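Local coordinates for putative dehydrogenase (Pseudomonas fluorescens, PDB 6UUG), which acts as the monooxygenase component of a two-component flavin-dependent system that oxidises methanesulfinate in bacterial sulfur assimilation, at residues Ala245-Leu250 with Asp322-Lys327; His338-Ile343 with Ser407-Thr412; Ala71-Thr76 with Leu111-Val116; Thr255-Phe260 with Leu312-Ala317. All blocks are in the same frame, centred on the assembly; numbering follows the deposited sequence.

Interaction 1 (Ala245-Leu250 with Asp322-Lys327); sequences ACLRPL and DEAWAK
The indole of W325 meets L247 at its six-membered ring, where CE3 lies 3.9 Å from CD1 of the leucine. The methyl comes in at a slant to the ring. Beyond the two segments, W85 packs edge-to-face with the same indole, and the ring of F244 meets it with the planes inclined at about 55°. With its CG anti to the backbone N (chi1 -177°), W325 brings the end of its side chain nearer to the start of helix 247-277. L247 divides its two methyls between neighbouring residues of the other helix: CD1 also lies 4.0 Å from W325 CA, whereas CD2 rests 4.1 Å from A324 CB. Leucine suits this place because its forked end can touch both, and A324 is small enough to let it approach the helix. No hydrogen bond crosses, so the contact is purely apolar. It joins the first turn of helix 247-277 to the last part of helix 294-327, two antiparallel members of the C-terminal helical bundle characteristic of the acyl-CoA dehydrogenase fold.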
loop_
_atom_site.group_PDB
_atom_site.type_symbol
_atom_site.label_atom_id
_atom_site.label_comp_id
_atom_site.label_asym_id
_atom_site.label_seq_id
_atom_site.Cartn_x
_atom_site.Cartn_y
_atom_site.Cartn_z
ATOM N N ALA A 245 29.954 -18.746 16.422
ATOM C CA ALA A 245 30.274 -18.964 15.015
ATOM C C ALA A 245 29.085 -18.627 14.122
ATOM O O ALA A 245 29.253 -18.113 13.008
ATOM C CB ALA A 245 30.715 -20.411 14.783
ATOM N N CYS A 246 27.877 -18.922 14.594
ATOM C CA CYS A 246 26.658 -18.650 13.839
ATOM C C CYS A 246 26.325 -17.169 13.777
ATOM O O CYS A 246 25.299 -16.808 13.181
ATOM C CB CYS A 246 25.493 -19.436 14.438
ATOM S SG CYS A 246 25.585 -21.235 14.045
ATOM N N LEU A 247 27.152 -16.293 14.352
ATOM C CA LEU A 247 26.985 -14.874 14.058
ATOM C C LEU A 247 27.404 -14.517 12.640
ATOM O O LEU A 247 27.021 -13.451 12.152
ATOM C CB LEU A 247 27.783 -14.007 15.028
ATOM C CG LEU A 247 27.340 -13.925 16.480
ATOM C CD1 LEU A 247 28.356 -13.062 17.237
ATOM C CD2 LEU A 247 25.922 -13.404 16.669
ATOM N N ARG A 248 28.173 -15.372 11.964
ATOM C CA ARG A 248 28.680 -15.002 10.643
ATOM C C ARG A 248 27.567 -14.653 9.660
ATOM O O ARG A 248 27.646 -13.589 9.024
ATOM C CB ARG A 248 29.573 -16.126 10.099
ATOM C CG ARG A 248 30.463 -15.709 8.925
ATOM C CD ARG A 248 29.816 -15.881 7.576
ATOM N NE ARG A 248 30.751 -15.469 6.538
ATOM C CZ ARG A 248 30.441 -15.263 5.262
ATOM N NH1 ARG A 248 29.199 -15.441 4.828
ATOM N NH2 ARG A 248 31.387 -14.875 4.419
ATOM N N PRO A 249 26.527 -15.470 9.470
ATOM C CA PRO A 249 25.473 -15.053 8.530
ATOM C C PRO A 249 24.717 -13.820 8.996
ATOM O O PRO A 249 24.220 -13.060 8.154
ATOM C CB PRO A 249 24.558 -16.287 8.454
ATOM C CG PRO A 249 24.803 -17.022 9.741
ATOM C CD PRO A 249 26.261 -16.809 10.031
ATOM N N LEU A 250 24.626 -13.598 10.307
ATOM C CA LEU A 250 23.920 -12.430 10.817
ATOM C C LEU A 250 24.705 -11.152 10.538
ATOM O O LEU A 250 24.113 -10.107 10.238
ATOM C CB LEU A 250 23.637 -12.605 12.312
ATOM C CG LEU A 250 22.854 -13.864 12.705
ATOM C CD1 LEU A 250 22.495 -13.838 14.184
ATOM C CD2 LEU A 250 21.576 -13.958 11.855
ATOM N N ASP A 322 26.621 -5.901 18.771
ATOM C CA ASP A 322 27.714 -5.551 19.685
ATOM C C ASP A 322 27.655 -6.403 20.946
ATOM O O ASP A 322 28.668 -6.983 21.370
ATOM C CB ASP A 322 27.648 -4.065 20.072
ATOM C CG ASP A 322 28.144 -3.129 18.979
ATOM O OD1 ASP A 322 28.665 -3.606 17.952
ATOM O OD2 ASP A 322 28.011 -1.886 19.168
ATOM N N GLU A 323 26.468 -6.489 21.560
ATOM C CA GLU A 323 26.323 -7.200 22.831
ATOM C C GLU A 323 26.544 -8.698 22.654
ATOM O O GLU A 323 27.201 -9.336 23.486
ATOM C CB GLU A 323 24.943 -6.906 23.444
ATOM C CG GLU A 323 24.780 -5.439 23.867
ATOM C CD GLU A 323 23.341 -5.010 24.181
ATOM O OE1 GLU A 323 22.404 -5.844 24.116
ATOM O OE2 GLU A 323 23.150 -3.811 24.491
ATOM N N ALA A 324 26.047 -9.273 21.552
ATOM C CA ALA A 324 26.258 -10.698 21.301
ATOM C C ALA A 324 27.729 -11.007 21.042
ATOM O O ALA A 324 28.264 -11.992 21.569
ATOM C CB ALA A 324 25.404 -11.162 20.107
ATOM N N TRP A 325 28.383 -10.198 20.196
ATOM C CA TRP A 325 29.792 -10.407 19.882
ATOM C C TRP A 325 30.637 -10.399 21.150
ATOM O O TRP A 325 31.569 -11.202 21.296
ATOM C CB TRP A 325 30.274 -9.322 18.921
ATOM C CG TRP A 325 31.687 -9.483 18.477
ATOM C CD1 TRP A 325 32.808 -8.938 19.072
ATOM C CD2 TRP A 325 32.155 -10.245 17.362
ATOM N NE1 TRP A 325 33.934 -9.320 18.379
ATOM C CE2 TRP A 325 33.562 -10.128 17.333
ATOM C CE3 TRP A 325 31.524 -11.034 16.389
ATOM C CZ2 TRP A 325 34.340 -10.746 16.360
ATOM C CZ3 TRP A 325 32.302 -11.638 15.412
ATOM C CH2 TRP A 325 33.695 -11.495 15.409
ATOM N N ALA A 326 30.312 -9.503 22.081
ATOM C CA ALA A 326 31.100 -9.375 23.309
ATOM C C ALA A 326 31.032 -10.617 24.187
ATOM O O ALA A 326 31.907 -10.805 25.047
ATOM C CB ALA A 326 30.635 -8.154 24.101
ATOM N N LYS A 327 30.023 -11.469 24.006
ATOM C CA LYS A 327 29.936 -12.694 24.795
ATOM C C LYS A 327 30.856 -13.784 24.274
ATOM O O LYS A 327 31.170 -14.723 25.016
ATOM C CB LYS A 327 28.491 -13.190 24.847
ATOM C CG LYS A 327 27.576 -12.137 25.462
ATOM C CD LYS A 327 26.399 -12.725 26.194
ATOM C CE LYS A 327 25.586 -11.610 26.837
ATOM N NZ LYS A 327 25.338 -10.494 25.864
#

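Interaction 2 (His338-Ile343 with Ser407-Thr412); sequences HLATAI and SLPVPT
The backbones of the two segments come nearest at H338 and L408, with CA atoms 7.3 Å apart, and at A340 and P409, where the CA atoms are 7.0 Å apart. The first segment is regular helix, held by backbone bonds such as A342 N to H338 O. The second is an extended segment with no regular helix or strand, in which L408 and P409 both take polyproline-like backbone angles, and no hydrogen bond links the two. What joins them is packing against a proline. P409 directs CG to the methyl of A340, with CG and CB 3.6 Å apart; the small alanine leaves the proline ring room to come close. Its CD lies 3.7 Å from T341 OG1, the two side chains crossing at about a right angle. This OG1 sits beside the backbone N (chi1 -62°) and is hydrogen-bonded to the carbonyl of G337 one turn back, so a polar atom in a buried place is satisfied within its own helix. In the acyl-CoA dehydrogenase fold helix 333-360 belongs to the C-terminal bundle, and here the chain that follows helix 392-405 packs against one flank of it. P409 also touches E398 of that last helix, while T341 packs on W304 of the second subunit. Toward the more exposed end, L408 sends CD2 obliquely to the imidazole of H338, 4.2 Å from ND1 and at a similar distance from CE1. ND1 has its polar partner in the E334 carbonyl, and the imidazole also meets the ring of W402, their planes about 75° apart.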
loop_
_atom_site.group_PDB
_atom_site.type_symbol
_atom_site.label_atom_id
_atom_site.label_comp_id
_atom_site.label_asym_id
_atom_site.label_seq_id
_atom_site.Cartn_x
_atom_site.Cartn_y
_atom_site.Cartn_z
ATOM N N HIS A 338 17.387 -14.204 19.045
ATOM C CA HIS A 338 16.760 -12.890 19.187
ATOM C C HIS A 338 17.467 -11.849 18.331
ATOM O O HIS A 338 16.818 -10.969 17.752
ATOM C CB HIS A 338 16.738 -12.471 20.660
ATOM C CG HIS A 338 15.702 -13.200 21.459
ATOM N ND1 HIS A 338 15.891 -14.479 21.934
ATOM C CD2 HIS A 338 14.446 -12.849 21.820
ATOM C CE1 HIS A 338 14.807 -14.876 22.575
ATOM N NE2 HIS A 338 13.916 -13.904 22.523
ATOM N N LEU A 339 18.798 -11.922 18.241
ATOM C CA LEU A 339 19.520 -11.048 17.317
ATOM C C LEU A 339 19.087 -11.301 15.875
ATOM O O LEU A 339 18.846 -10.359 15.112
ATOM C CB LEU A 339 21.034 -11.255 17.455
ATOM C CG LEU A 339 21.920 -10.495 16.461
ATOM C CD1 LEU A 339 21.723 -8.980 16.555
ATOM C CD2 LEU A 339 23.409 -10.853 16.660
ATOM N N ALA A 340 19.024 -12.571 15.478
ATOM C CA ALA A 340 18.620 -12.903 14.115
ATOM C C ALA A 340 17.250 -12.315 13.774
ATOM O O ALA A 340 17.051 -11.783 12.672
ATOM C CB ALA A 340 18.614 -14.421 13.937
ATOM N N THR A 341 16.292 -12.418 14.700
ATOM C CA THR A 341 14.965 -11.848 14.472
ATOM C C THR A 341 15.033 -10.331 14.336
ATOM O O THR A 341 14.391 -9.749 13.451
ATOM C CB THR A 341 14.028 -12.246 15.612
ATOM O OG1 THR A 341 13.894 -13.672 15.627
ATOM C CG2 THR A 341 12.649 -11.620 15.434
ATOM N N ALA A 342 15.825 -9.674 15.186
ATOM C CA ALA A 342 15.933 -8.218 15.116
ATOM C C ALA A 342 16.550 -7.762 13.797
ATOM O O ALA A 342 16.154 -6.728 13.241
ATOM C CB ALA A 342 16.769 -7.695 16.292
ATOM N N ILE A 343 17.552 -8.493 13.301
ATOM C CA ILE A 343 18.187 -8.138 12.030
ATOM C C ILE A 343 17.214 -8.345 10.875
ATOM O O ILE A 343 17.107 -7.513 9.961
ATOM C CB ILE A 343 19.473 -8.961 11.818
ATOM C CG1 ILE A 343 20.567 -8.530 12.802
ATOM C CG2 ILE A 343 19.962 -8.804 10.371
ATOM C CD1 ILE A 343 21.724 -9.579 12.932
ATOM N N SER A 407 8.984 -19.437 17.448
ATOM C CA SER A 407 10.050 -20.305 16.968
ATOM C C SER A 407 11.248 -19.462 16.550
ATOM O O SER A 407 11.127 -18.588 15.682
ATOM C CB SER A 407 9.575 -21.161 15.798
ATOM O OG SER A 407 8.456 -21.930 16.178
ATOM N N LEU A 408 12.403 -19.739 17.152
ATOM C CA LEU A 408 13.628 -19.063 16.747
ATOM C C LEU A 408 14.033 -19.481 15.339
ATOM O O LEU A 408 13.763 -20.608 14.910
ATOM C CB LEU A 408 14.771 -19.383 17.713
ATOM C CG LEU A 408 14.676 -18.891 19.155
ATOM C CD1 LEU A 408 15.879 -19.398 19.963
ATOM C CD2 LEU A 408 14.600 -17.384 19.221
ATOM N N PRO A 409 14.690 -18.598 14.598
ATOM C CA PRO A 409 15.126 -18.964 13.249
ATOM C C PRO A 409 16.222 -20.019 13.303
ATOM O O PRO A 409 17.005 -20.083 14.253
ATOM C CB PRO A 409 15.645 -17.642 12.666
ATOM C CG PRO A 409 15.883 -16.760 13.835
ATOM C CD PRO A 409 14.940 -17.179 14.910
ATOM N N VAL A 410 16.254 -20.866 12.279
ATOM C CA VAL A 410 17.244 -21.940 12.187
ATOM C C VAL A 410 18.492 -21.378 11.520
ATOM O O VAL A 410 18.399 -20.845 10.403
ATOM C CB VAL A 410 16.702 -23.137 11.401
ATOM C CG1 VAL A 410 17.773 -24.234 11.330
ATOM C CG2 VAL A 410 15.424 -23.660 12.049
ATOM N N PRO A 411 19.667 -21.481 12.147
ATOM C CA PRO A 411 20.892 -20.919 11.549
ATOM C C PRO A 411 21.228 -21.561 10.209
ATOM O O PRO A 411 21.323 -22.787 10.087
ATOM C CB PRO A 411 21.963 -21.220 12.607
ATOM C CG PRO A 411 21.224 -21.321 13.870
ATOM C CD PRO A 411 19.880 -21.924 13.534
ATOM N N THR A 412 21.381 -20.719 9.189
ATOM C CA THR A 412 21.850 -21.135 7.870
ATOM C C THR A 412 22.836 -20.076 7.378
ATOM O O THR A 412 23.181 -19.140 8.103
ATOM C CB THR A 412 20.693 -21.301 6.876
ATOM O OG1 THR A 412 20.134 -20.015 6.589
ATOM C CG2 THR A 412 19.605 -22.211 7.428
#

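Interaction 3 (Ala71-Thr76 with Leu111-Val116); sequences ALSIPT and LMLATV
L113 and I74 form the tight part of this contact. A single methyl, L113 CD1, lies 3.7 Å from I74 CD1 and 3.8 Å from I74 CG1, the two side chains crossing at about a right angle. The same methyl is 3.8 Å from S73 OG. Unbranched at CB, L113 can extend from the helix with CG beside the backbone N (chi1 -69°), delivering CD1 to the loop, and I74 fills the buried side with its longer branch. S73 suits the partly exposed border: it is small, and its hydroxyl, set between the backbone N and carbonyl carbon (chi1 65°), hydrogen-bonds to H110 ND1. Past I74 the loop diverges: P75 makes no contact with the helix segment, and T76 stands exposed. Within the helix, T115 OG1 donates to L111 O at 2.8 Å, arriving on the opposite face of the carbonyl plane from T115 N, so two donors grip one oxygen. Around the loop contact, I74 packs on F129 and T132 of helix 122-135, and L113 on W139 of strand 139-142, placing it among the helices of the N-terminal domain beside the first strand.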
loop_
_atom_site.group_PDB
_atom_site.type_symbol
_atom_site.label_atom_id
_atom_site.label_comp_id
_atom_site.label_asym_id
_atom_site.label_seq_id
_atom_site.Cartn_x
_atom_site.Cartn_y
_atom_site.Cartn_z
ATOM N N ALA A 71 41.498 -1.871 8.345
ATOM C CA ALA A 71 41.774 -2.459 9.648
ATOM C C ALA A 71 40.751 -2.030 10.695
ATOM O O ALA A 71 40.985 -2.203 11.894
ATOM C CB ALA A 71 43.193 -2.090 10.105
ATOM N N LEU A 72 39.612 -1.483 10.258
ATOM C CA LEU A 72 38.651 -0.909 11.198
ATOM C C LEU A 72 38.152 -1.947 12.199
ATOM O O LEU A 72 38.029 -1.660 13.399
ATOM C CB LEU A 72 37.477 -0.301 10.422
ATOM C CG LEU A 72 36.382 0.404 11.224
ATOM C CD1 LEU A 72 37.002 1.517 12.061
ATOM C CD2 LEU A 72 35.319 0.992 10.274
ATOM N N SER A 73 37.835 -3.154 11.724
ATOM C CA SER A 73 37.260 -4.194 12.572
ATOM C C SER A 73 38.305 -5.006 13.332
ATOM O O SER A 73 37.931 -5.792 14.207
ATOM C CB SER A 73 36.412 -5.156 11.735
ATOM O OG SER A 73 37.223 -5.848 10.815
ATOM N N ILE A 74 39.587 -4.826 13.033
ATOM C CA ILE A 74 40.638 -5.631 13.664
ATOM C C ILE A 74 41.001 -5.001 15.008
ATOM O O ILE A 74 41.190 -3.779 15.072
ATOM C CB ILE A 74 41.854 -5.724 12.740
ATOM C CG1 ILE A 74 41.476 -6.506 11.471
ATOM C CG2 ILE A 74 43.037 -6.382 13.445
ATOM C CD1 ILE A 74 42.461 -6.325 10.317
ATOM N N PRO A 75 41.069 -5.776 16.093
ATOM C CA PRO A 75 41.367 -5.183 17.408
ATOM C C PRO A 75 42.731 -4.505 17.421
ATOM O O PRO A 75 43.610 -4.802 16.610
ATOM C CB PRO A 75 41.326 -6.384 18.363
ATOM C CG PRO A 75 40.373 -7.366 17.674
ATOM C CD PRO A 75 40.724 -7.205 16.200
ATOM N N THR A 76 42.891 -3.550 18.344
ATOM C CA THR A 76 44.132 -2.781 18.378
ATOM C C THR A 76 45.319 -3.659 18.752
ATOM O O THR A 76 46.452 -3.366 18.354
ATOM C CB THR A 76 44.020 -1.597 19.351
ATOM O OG1 THR A 76 43.714 -2.068 20.666
ATOM C CG2 THR A 76 42.932 -0.622 18.892
ATOM N N LEU A 111 33.435 -8.621 6.541
ATOM C CA LEU A 111 32.793 -9.924 6.707
ATOM C C LEU A 111 33.783 -11.070 6.497
ATOM O O LEU A 111 33.716 -12.088 7.198
ATOM C CB LEU A 111 31.607 -10.061 5.743
ATOM C CG LEU A 111 30.894 -11.416 5.741
ATOM C CD1 LEU A 111 30.190 -11.675 7.054
ATOM C CD2 LEU A 111 29.875 -11.474 4.589
ATOM N N MET A 112 34.699 -10.935 5.531
ATOM C CA MET A 112 35.704 -11.984 5.332
ATOM C C MET A 112 36.614 -12.107 6.549
ATOM O O MET A 112 36.948 -13.220 6.976
ATOM C CB MET A 112 36.542 -11.706 4.083
ATOM C CG MET A 112 35.760 -11.642 2.768
ATOM S SD MET A 112 34.621 -13.016 2.500
ATOM C CE MET A 112 33.035 -12.168 2.512
ATOM N N LEU A 113 37.007 -10.972 7.137
ATOM C CA LEU A 113 37.791 -11.018 8.368
ATOM C C LEU A 113 37.003 -11.669 9.499
ATOM O O LEU A 113 37.551 -12.461 10.272
ATOM C CB LEU A 113 38.232 -9.606 8.751
ATOM C CG LEU A 113 39.272 -8.947 7.852
ATOM C CD1 LEU A 113 39.530 -7.534 8.354
ATOM C CD2 LEU A 113 40.568 -9.777 7.888
ATOM N N ALA A 114 35.707 -11.360 9.603
ATOM C CA ALA A 114 34.877 -12.010 10.611
ATOM C C ALA A 114 34.815 -13.512 10.395
ATOM O O ALA A 114 34.735 -14.278 11.364
ATOM C CB ALA A 114 33.459 -11.433 10.593
ATOM N N THR A 115 34.848 -13.938 9.131
ATOM C CA THR A 115 34.769 -15.356 8.792
ATOM C C THR A 115 35.966 -16.130 9.343
ATOM O O THR A 115 35.798 -17.186 9.961
ATOM C CB THR A 115 34.680 -15.518 7.274
ATOM O OG1 THR A 115 33.521 -14.829 6.784
ATOM C CG2 THR A 115 34.554 -16.983 6.904
ATOM N N VAL A 116 37.190 -15.639 9.106
ATOM C CA VAL A 116 38.344 -16.341 9.666
ATOM C C VAL A 116 38.332 -16.241 11.189
ATOM O O VAL A 116 38.686 -17.200 11.892
ATOM C CB VAL A 116 39.674 -15.837 9.053
ATOM C CG1 VAL A 116 39.718 -16.095 7.564
ATOM C CG2 VAL A 116 39.937 -14.374 9.344
#

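Interaction 4 (Thr255-Phe260 with Leu312-Ala317); sequences TFTHMF and LLVERA
Helices 247-277 and 294-327 run antiparallel in the C-terminal bundle of the acyl-CoA dehydrogenase fold, and V314 of the second fits against T257 and H258 of the first. The CA atoms of H258 and V314 are 6.9 Å apart, a close approach that a compact branched valine permits. Its two methyls have separate tasks. CG1, anti to the backbone N (chi1 172°), sits over one face of the H258 imidazole, 3.5 Å from the centroid and 14° off the ring normal, a CH-pi contact. CG2 touches T257 CG2 at 3.6 Å. H258 ND1 pairs with the carbonyl of L254 and T257 OG1 with that of Q253, so these two atoms are satisfied within their own helix and the threonine methyl is left for packing. Were the imidazole replaced by an alanine here, V314 CG1 would lose the ring face it rests on, which is likely to open a gap beside that methyl and leave the L254 carbonyl without its side-chain partner. Nearby, H258 also packs on L89 of helix 85-96 and T257 on K347 of helix 333-360, while L313 and R316, elsewhere on helix 294-327, meet the second subunit, R316 forming a salt bridge with its E308.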
loop_
_atom_site.group_PDB
_atom_site.type_symbol
_atom_site.label_atom_id
_atom_site.label_comp_id
_atom_site.label_asym_id
_atom_site.label_seq_id
_atom_site.Cartn_x
_atom_site.Cartn_y
_atom_site.Cartn_z
ATOM N N THR A 255 25.077 -6.390 7.387
ATOM C CA THR A 255 25.881 -5.576 6.473
ATOM C C THR A 255 25.038 -5.108 5.294
ATOM O O THR A 255 25.016 -3.913 4.971
ATOM C CB THR A 255 27.104 -6.372 5.998
ATOM O OG1 THR A 255 27.959 -6.653 7.119
ATOM C CG2 THR A 255 27.896 -5.593 4.944
ATOM N N PHE A 256 24.311 -6.041 4.660
ATOM C CA PHE A 256 23.362 -5.665 3.611
ATOM C C PHE A 256 22.355 -4.656 4.126
ATOM O O PHE A 256 22.025 -3.690 3.435
ATOM C CB PHE A 256 22.606 -6.893 3.091
ATOM C CG PHE A 256 23.376 -7.705 2.100
ATOM C CD1 PHE A 256 23.842 -7.125 0.932
ATOM C CD2 PHE A 256 23.582 -9.056 2.307
ATOM C CE1 PHE A 256 24.544 -7.877 0.001
ATOM C CE2 PHE A 256 24.281 -9.816 1.382
ATOM C CZ PHE A 256 24.764 -9.221 0.227
ATOM N N THR A 257 21.846 -4.880 5.345
ATOM C CA THR A 257 20.814 -4.008 5.895
ATOM C C THR A 257 21.321 -2.579 6.036
ATOM O O THR A 257 20.601 -1.629 5.708
ATOM C CB THR A 257 20.324 -4.539 7.247
ATOM O OG1 THR A 257 19.743 -5.838 7.077
ATOM C CG2 THR A 257 19.254 -3.614 7.833
ATOM N N HIS A 258 22.546 -2.405 6.551
ATOM C CA HIS A 258 23.115 -1.062 6.655
ATOM C C HIS A 258 23.305 -0.433 5.281
ATOM O O HIS A 258 23.161 0.789 5.127
ATOM C CB HIS A 258 24.447 -1.106 7.414
ATOM C CG HIS A 258 24.291 -1.114 8.897
ATOM N ND1 HIS A 258 23.860 -2.215 9.602
ATOM C CD2 HIS A 258 24.505 -0.135 9.813
ATOM C CE1 HIS A 258 23.822 -1.916 10.894
ATOM N NE2 HIS A 258 24.211 -0.658 11.047
ATOM N N MET A 259 23.669 -1.245 4.278
ATOM C CA MET A 259 23.752 -0.757 2.900
ATOM C C MET A 259 22.404 -0.231 2.425
ATOM O O MET A 259 22.322 0.838 1.800
ATOM C CB MET A 259 24.223 -1.873 1.954
ATOM C CG MET A 259 25.673 -2.292 2.074
ATOM S SD MET A 259 26.006 -3.837 1.167
ATOM C CE MET A 259 25.319 -3.460 -0.440
ATOM N N PHE A 260 21.337 -1.008 2.666
ATOM C CA PHE A 260 20.002 -0.617 2.230
ATOM C C PHE A 260 19.592 0.720 2.834
ATOM O O PHE A 260 19.028 1.580 2.149
ATOM C CB PHE A 260 18.970 -1.686 2.623
ATOM C CG PHE A 260 19.176 -3.051 1.986
ATOM C CD1 PHE A 260 20.128 -3.269 1.005
ATOM C CD2 PHE A 260 18.388 -4.129 2.401
ATOM C CE1 PHE A 260 20.297 -4.552 0.431
ATOM C CE2 PHE A 260 18.560 -5.397 1.838
ATOM C CZ PHE A 260 19.511 -5.598 0.855
ATOM N N LEU A 312 15.880 3.380 13.450
ATOM C CA LEU A 312 15.867 2.802 14.795
ATOM C C LEU A 312 15.980 1.276 14.761
ATOM O O LEU A 312 16.655 0.677 15.618
ATOM C CB LEU A 312 14.611 3.235 15.543
ATOM C CG LEU A 312 14.481 4.737 15.823
ATOM C CD1 LEU A 312 13.271 4.975 16.743
ATOM C CD2 LEU A 312 15.767 5.309 16.436
ATOM N N LEU A 313 15.303 0.622 13.813
ATOM C CA LEU A 313 15.398 -0.837 13.736
ATOM C C LEU A 313 16.813 -1.284 13.399
ATOM O O LEU A 313 17.317 -2.265 13.968
ATOM C CB LEU A 313 14.411 -1.378 12.697
ATOM C CG LEU A 313 12.929 -1.364 13.063
ATOM C CD1 LEU A 313 12.145 -1.662 11.744
ATOM C CD2 LEU A 313 12.656 -2.422 14.142
ATOM N N VAL A 314 17.462 -0.595 12.453
ATOM C CA VAL A 314 18.823 -0.960 12.071
ATOM C C VAL A 314 19.785 -0.723 13.235
ATOM O O VAL A 314 20.642 -1.564 13.544
ATOM C CB VAL A 314 19.240 -0.183 10.807
ATOM C CG1 VAL A 314 20.713 -0.407 10.502
ATOM C CG2 VAL A 314 18.399 -0.650 9.623
ATOM N N GLU A 315 19.652 0.420 13.899
ATOM C CA GLU A 315 20.572 0.745 14.984
ATOM C C GLU A 315 20.347 -0.159 16.183
ATOM O O GLU A 315 21.307 -0.485 16.901
ATOM C CB GLU A 315 20.427 2.222 15.348
ATOM C CG GLU A 315 21.016 3.094 14.259
ATOM C CD GLU A 315 20.691 4.573 14.389
ATOM O OE1 GLU A 315 19.931 4.957 15.314
ATOM O OE2 GLU A 315 21.199 5.350 13.546
ATOM N N ARG A 316 19.100 -0.587 16.411
ATOM C CA ARG A 316 18.860 -1.536 17.493
ATOM C C ARG A 316 19.502 -2.883 17.192
ATOM O O ARG A 316 20.122 -3.492 18.071
ATOM C CB ARG A 316 17.372 -1.735 17.762
ATOM C CG ARG A 316 17.260 -2.820 18.828
ATOM C CD ARG A 316 15.951 -3.358 19.048
ATOM N NE ARG A 316 15.346 -3.926 17.857
ATOM C CZ ARG A 316 14.091 -4.334 17.873
ATOM N NH1 ARG A 316 13.401 -4.220 19.009
ATOM N NH2 ARG A 316 13.533 -4.836 16.790
ATOM N N ALA A 317 19.368 -3.371 15.959
ATOM C CA ALA A 317 20.049 -4.615 15.605
ATOM C C ALA A 317 21.559 -4.495 15.753
ATOM O O ALA A 317 22.228 -5.451 16.180
ATOM C CB ALA A 317 19.689 -5.012 14.167
#

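From the N terminus, interaction 3 comes first, closing a loop of 34 residues, mostly helical, within the N-terminal domain. Interaction 1 opens only after it and spans 71 residues; interaction 4 is nested inside that span, so the pair joins helices 247-277 and 294-327 at two levels, their centres about 15 Å apart. Interaction 2 follows in series, bringing the C-terminal tail back to helix 333-360; no contacts cross. Space brings them together nonetheless. R248 NE reaches T115 OG1 at 2.9 Å, a probable hydrogen bond linking interactions 1 and 3 and so joining helix 100-119 to helix 247-277. L247 and L250 pack on L339, A340 and I343, while A317 touches L339 and I343, joining interaction 2 to interactions 1 and 4.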